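PDB 1W55: bifunctional enzyme IspD/IspF from Campylobacter jejuni, which makes 4-diphosphocytidyl-2-C-methyl-D-erythritol from CTP and methylerythritol phosphate, and cyclises its 2-phosphate to methylerythritol 2,4-cyclodiphosphate with release of CMP, in isoprenoid precursor biosynthesis. Local coordinates for residues A[299-304]-A[362-367]. Sequence-based numbering, arbitrary orientation.
Sequences ELINID and NLKYFD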
loop_
_atom_site.group_PDB
_atom_site.type_symbol
_atom_site.label_atom_id
_atom_site.label_comp_id
_atom_site.label_asym_id
_atom_site.label_seq_id
_atom_site.Cartn_x
_atom_site.Cartn_y
_atom_site.Cartn_z
ATOM N N GLU A 299 -6.374 -19.801 -20.904
ATOM C CA GLU A 299 -5.783 -20.935 -20.216
ATOM C C GLU A 299 -6.909 -21.711 -19.518
ATOM O O GLU A 299 -7.819 -21.108 -18.948
ATOM C CB GLU A 299 -4.785 -20.401 -19.183
ATOM C CG GLU A 299 -4.027 -21.453 -18.408
ATOM C CD GLU A 299 -2.986 -20.853 -17.471
ATOM O OE1 GLU A 299 -2.844 -19.600 -17.441
ATOM O OE2 GLU A 299 -2.323 -21.642 -16.756
ATOM N N LEU A 300 -6.839 -23.039 -19.562
ATOM C CA LEU A 300 -7.837 -23.885 -18.924
ATOM C C LEU A 300 -7.734 -23.891 -17.398
ATOM O O LEU A 300 -6.643 -23.934 -16.840
ATOM C CB LEU A 300 -7.752 -25.321 -19.460
ATOM C CG LEU A 300 -8.488 -25.625 -20.777
ATOM C CD1 LEU A 300 -7.957 -26.915 -21.390
ATOM C CD2 LEU A 300 -10.002 -25.719 -20.589
ATOM N N ILE A 301 -8.882 -23.853 -16.732
ATOM C CA ILE A 301 -8.912 -24.069 -15.292
ATOM C C ILE A 301 -9.272 -25.517 -15.037
ATOM O O ILE A 301 -8.582 -26.200 -14.280
ATOM C CB ILE A 301 -9.913 -23.118 -14.574
ATOM C CG1 ILE A 301 -9.380 -21.677 -14.572
ATOM C CG2 ILE A 301 -10.172 -23.602 -13.149
ATOM C CD1 ILE A 301 -10.381 -20.652 -14.062
ATOM N N ASN A 302 -10.341 -26.006 -15.666
ATOM C CA ASN A 302 -10.743 -27.392 -15.427
ATOM C C ASN A 302 -11.652 -27.920 -16.505
ATOM O O ASN A 302 -12.184 -27.145 -17.299
ATOM C CB ASN A 302 -11.405 -27.558 -14.048
ATOM C CG ASN A 302 -12.875 -27.125 -14.038
ATOM O OD1 ASN A 302 -13.192 -25.970 -14.310
ATOM N ND2 ASN A 302 -13.772 -28.060 -13.736
ATOM N N ILE A 303 -11.816 -29.243 -16.514
ATOM C CA ILE A 303 -12.638 -29.951 -17.471
ATOM C C ILE A 303 -13.532 -30.927 -16.717
ATOM O O ILE A 303 -13.062 -31.664 -15.843
ATOM C CB ILE A 303 -11.746 -30.729 -18.454
ATOM C CG1 ILE A 303 -11.066 -29.771 -19.431
ATOM C CG2 ILE A 303 -12.543 -31.817 -19.214
ATOM C CD1 ILE A 303 -9.740 -30.304 -19.952
ATOM N N ASP A 304 -14.823 -30.912 -17.037
ATOM C CA ASP A 304 -15.728 -31.942 -16.522
ATOM C C ASP A 304 -16.567 -32.504 -17.649
ATOM O O ASP A 304 -17.052 -31.766 -18.523
ATOM C CB ASP A 304 -16.610 -31.423 -15.382
ATOM C CG ASP A 304 -17.312 -32.544 -14.639
ATOM O OD1 ASP A 304 -16.780 -33.683 -14.588
ATOM O OD2 ASP A 304 -18.412 -32.390 -14.079
ATOM N N ASN A 362 -13.909 -24.402 -18.065
ATOM C CA ASN A 362 -13.763 -23.024 -17.621
ATOM C C ASN A 362 -12.392 -22.541 -18.084
ATOM O O ASN A 362 -11.385 -23.228 -17.898
ATOM C CB ASN A 362 -13.900 -22.908 -16.094
ATOM C CG ASN A 362 -15.314 -22.521 -15.649
ATOM O OD1 ASN A 362 -16.215 -22.334 -16.468
ATOM N ND2 ASN A 362 -15.501 -22.381 -14.349
ATOM N N LEU A 363 -12.376 -21.380 -18.731
ATOM C CA LEU A 363 -11.159 -20.754 -19.220
ATOM C C LEU A 363 -10.967 -19.436 -18.482
ATOM O O LEU A 363 -11.937 -18.705 -18.247
ATOM C CB LEU A 363 -11.306 -20.404 -20.699
ATOM C CG LEU A 363 -11.135 -21.371 -21.855
ATOM C CD1 LEU A 363 -11.192 -20.535 -23.170
ATOM C CD2 LEU A 363 -9.822 -22.177 -21.739
ATOM N N LYS A 364 -9.719 -19.133 -18.139
ATOM C CA LYS A 364 -9.353 -17.815 -17.625
ATOM C C LYS A 364 -8.328 -17.219 -18.578
ATOM O O LYS A 364 -7.852 -17.908 -19.485
ATOM C CB LYS A 364 -8.735 -17.938 -16.239
ATOM C CG LYS A 364 -7.390 -18.624 -16.252
ATOM C CD LYS A 364 -6.837 -18.815 -14.862
ATOM C CE LYS A 364 -5.538 -19.606 -14.914
ATOM N NZ LYS A 364 -4.741 -19.490 -13.665
ATOM N N TYR A 365 -7.986 -15.952 -18.367
ATOM C CA TYR A 365 -6.900 -15.324 -19.118
ATOM C C TYR A 365 -5.554 -15.819 -18.630
ATOM O O TYR A 365 -5.310 -15.912 -17.425
ATOM C CB TYR A 365 -6.947 -13.798 -18.995
ATOM C CG TYR A 365 -8.170 -13.175 -19.613
ATOM C CD1 TYR A 365 -8.952 -12.274 -18.886
ATOM C CD2 TYR A 365 -8.540 -13.460 -20.924
ATOM C CE1 TYR A 365 -10.073 -11.671 -19.443
ATOM C CE2 TYR A 365 -9.680 -12.868 -21.495
ATOM C CZ TYR A 365 -10.438 -11.978 -20.733
ATOM O OH TYR A 365 -11.556 -11.380 -21.268
ATOM N N PHE A 366 -4.671 -16.101 -19.576
ATOM C CA PHE A 366 -3.312 -16.484 -19.249
ATOM C C PHE A 366 -2.674 -15.433 -18.354
ATOM O O PHE A 366 -2.689 -14.242 -18.663
ATOM C CB PHE A 366 -2.472 -16.659 -20.528
ATOM C CG PHE A 366 -1.013 -16.916 -20.248
ATOM C CD1 PHE A 366 -0.618 -18.039 -19.524
ATOM C CD2 PHE A 366 -0.039 -16.014 -20.673
ATOM C CE1 PHE A 366 0.738 -18.275 -19.243
ATOM C CE2 PHE A 366 1.319 -16.240 -20.410
ATOM C CZ PHE A 366 1.710 -17.362 -19.688
ATOM N N ASP A 367 -2.103 -15.889 -17.251
ATOM C CA ASP A 367 -1.442 -15.009 -16.309
ATOM C C ASP A 367 0.033 -14.878 -16.683
ATOM O O ASP A 367 0.886 -15.655 -16.226
ATOM C CB ASP A 367 -1.594 -15.557 -14.892
ATOM C CG ASP A 367 -0.894 -14.710 -13.856
ATOM O OD1 ASP A 367 -0.644 -13.509 -14.116
ATOM O OD2 ASP A 367 -0.568 -15.168 -12.740
HETATM O O HOH W 1 -4.616 -22.766 -14.246
#
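Glu299 and Lys364 exchange both backbone bonds of an antiparallel pair: Glu299 N to Lys364 O at 2.8 Å and Lys364 N to Glu299 O at 2.9 Å. Ile301 N then donates almost straight to Asn362 O (2.8 Å), whereas Asn362 N reaches past Ile301 to Asn302 O in a weak bond of 3.3 Å. The helix-like psi of Ile301 (-50°), followed by an extended Asn302, is consistent with a classic beta bulge facing Asn362.

Apolar packing backs the ladder on one face, where Leu300 CD2 meets Leu363 CD2 at 3.7 Å and both leucines lean on helix 248-260. At the bulge, Ile301 CG1 lies 3.8 Å from Lys364 CD, the isoleucine crossing the lysine chain at about a right angle.

These are neighbouring strands, 298-308 and 354-365, in the mixed sheet of the IspF domain; the face bearing Asn302, Asn362 and Lys364 meets a second subunit, as in the IspF trimer.

Among the polar side chains, Glu299 runs alongside Lys364, yet Glu299 OE1 stays 4.2 Å from Lys364 NZ, beyond a salt bridge. Lys364 CG sits between its own backbone N and carbonyl carbon (chi1 68°), which sends the extended chain across Ile301 and along Glu299, while Lys364 NZ forms its salt bridge with Glu209 of the second subunit. Glu299 OE1 also lies at the edge of the Phe366 ring, near its plane and 3.4 Å from Phe366 CD1, with carboxylate and ring planes 45° apart. Asn302 ND2 and Asn362 ND2 bond to the carbonyls of Thr212 and Ile210 of that second subunit.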